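Local coordinates for Isomerase/lactonizing enzyme (Agrobacterium fabrum str. C58, PDB 2NQL), which belongs to the mandelate racemase/muconate lactonizing enzyme family of the enolase superfamily and carries a sodium ion in its barrel domain, at residues E341-H344 against S345-E348. Sequence-based numbering, arbitrary orientation.
Sequences EFQH and SIFE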
loop_
_atom_site.group_PDB
_atom_site.type_symbol
_atom_site.label_atom_id
_atom_site.label_comp_id
_atom_site.label_asym_id
_atom_site.label_seq_id
_atom_site.Cartn_x
_atom_site.Cartn_y
_atom_site.Cartn_z
ATOM N N GLU A 341 8.836 2.945 -22.524
ATOM C CA GLU A 341 10.218 2.874 -22.044
ATOM C C GLU A 341 10.910 1.577 -22.480
ATOM O O GLU A 341 10.298 0.499 -22.487
ATOM C CB GLU A 341 10.267 3.058 -20.531
ATOM C CG GLU A 341 11.668 3.288 -19.982
ATOM C CD GLU A 341 11.667 3.693 -18.519
ATOM O OE1 GLU A 341 10.623 3.584 -17.877
ATOM O OE2 GLU A 341 12.709 4.121 -18.009
ATOM N N PHE A 342 12.172 1.724 -22.887
ATOM C CA PHE A 342 13.025 0.610 -23.265
ATOM C C PHE A 342 14.335 0.649 -22.462
ATOM O O PHE A 342 15.153 1.568 -22.584
ATOM C CB PHE A 342 13.277 0.633 -24.794
ATOM C CG PHE A 342 14.284 -0.388 -25.285
ATOM C CD1 PHE A 342 14.095 -1.770 -25.090
ATOM C CD2 PHE A 342 15.416 0.032 -25.996
ATOM C CE1 PHE A 342 15.018 -2.703 -25.586
ATOM C CE2 PHE A 342 16.342 -0.923 -26.501
ATOM C CZ PHE A 342 16.146 -2.271 -26.281
ATOM N N GLN A 343 14.504 -0.360 -21.615
ATOM C CA GLN A 343 15.711 -0.530 -20.820
ATOM C C GLN A 343 16.610 -1.516 -21.532
ATOM O O GLN A 343 16.573 -2.714 -21.247
ATOM C CB GLN A 343 15.348 -1.083 -19.439
ATOM C CG GLN A 343 14.522 -0.143 -18.583
ATOM C CD GLN A 343 15.378 0.659 -17.635
ATOM O OE1 GLN A 343 15.583 1.859 -17.828
ATOM N NE2 GLN A 343 15.895 -0.004 -16.604
ATOM N N HIS A 344 17.404 -1.009 -22.471
ATOM C CA HIS A 344 18.231 -1.840 -23.320
ATOM C C HIS A 344 19.118 -2.821 -22.545
ATOM O O HIS A 344 19.232 -3.982 -22.918
ATOM C CB HIS A 344 19.060 -0.938 -24.246
ATOM C CG HIS A 344 19.862 0.104 -23.522
ATOM N ND1 HIS A 344 21.191 -0.075 -23.199
ATOM C CD2 HIS A 344 19.514 1.316 -23.028
ATOM C CE1 HIS A 344 21.636 0.997 -22.565
ATOM N NE2 HIS A 344 20.638 1.855 -22.446
ATOM N N SER A 345 19.676 -2.349 -21.430
ATOM C CA SER A 345 20.632 -3.087 -20.622
ATOM C C SER A 345 19.990 -4.257 -19.896
ATOM O O SER A 345 20.684 -5.166 -19.471
ATOM C CB SER A 345 21.163 -2.151 -19.542
ATOM O OG SER A 345 21.792 -1.016 -20.101
ATOM N N ILE A 346 18.672 -4.196 -19.718
ATOM C CA ILE A 346 17.931 -5.267 -19.048
ATOM C C ILE A 346 17.369 -6.225 -20.106
ATOM O O ILE A 346 17.477 -7.448 -19.985
ATOM C CB ILE A 346 16.743 -4.672 -18.199
ATOM C CG1 ILE A 346 17.254 -3.683 -17.134
ATOM C CG2 ILE A 346 15.907 -5.802 -17.553
ATOM C CD1 ILE A 346 18.233 -4.286 -16.107
ATOM N N PHE A 347 16.754 -5.641 -21.136
ATOM C CA PHE A 347 16.075 -6.369 -22.193
ATOM C C PHE A 347 17.009 -7.312 -22.942
ATOM O O PHE A 347 16.677 -8.478 -23.142
ATOM C CB PHE A 347 15.416 -5.375 -23.157
ATOM C CG PHE A 347 14.519 -6.008 -24.198
ATOM C CD1 PHE A 347 13.140 -6.082 -23.986
ATOM C CD2 PHE A 347 15.041 -6.523 -25.393
ATOM C CE1 PHE A 347 12.292 -6.661 -24.934
ATOM C CE2 PHE A 347 14.197 -7.110 -26.356
ATOM C CZ PHE A 347 12.823 -7.172 -26.137
ATOM N N GLU A 348 18.161 -6.795 -23.381
ATOM C CA GLU A 348 19.099 -7.596 -24.180
ATOM C C GLU A 348 19.550 -8.908 -23.523
ATOM O O GLU A 348 19.300 -9.982 -24.088
ATOM C CB GLU A 348 20.230 -6.730 -24.793
ATOM C CG GLU A 348 19.668 -5.703 -25.788
ATOM C CD GLU A 348 20.709 -4.724 -26.357
ATOM O OE1 GLU A 348 21.624 -4.268 -25.622
ATOM O OE2 GLU A 348 20.580 -4.406 -27.558
HETATM O O HOH W 1 22.373 -2.434 -23.749
#
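The carbonyl O of Gln343, the N-cap residue, receives two backbone N-H groups as strand 340-342 of the enolase-type barrel runs into the short helix 344-347: Gln343 O accepts from both Ile346 N (3.0 Å) and Phe347 N (2.9 Å). One residue on, Glu348 N donates to His344 O at 3.0 Å with an N-H...O angle of 168°. Across the turn the Phe342 and Phe347 side chains form an offset edge-to-face pair, planes at 67°, in which CE1 of Phe342 comes within 3.6 Å of CG of Phe347. Phe180, nearly parallel to Phe342, extends this aromatic cluster. The side chains of Gln343 and Ile346 lie alongside, with CB and NE2 of Gln343 each about 4.0 Å from CG1 of Ile346. CG of His344 sits between its backbone N and carbonyl carbon (chi1 54°), which carries the ring out to Trp175 and leaves NE2 hydrogen-bonded to Gly159 O. This links the helix start to the chain just beyond strand 152-158. At the other ring nitrogen, a water lying in the imidazole plane sits 2.7 Å from His344 ND1 and donates to Glu348 OE1, also at 2.7 Å.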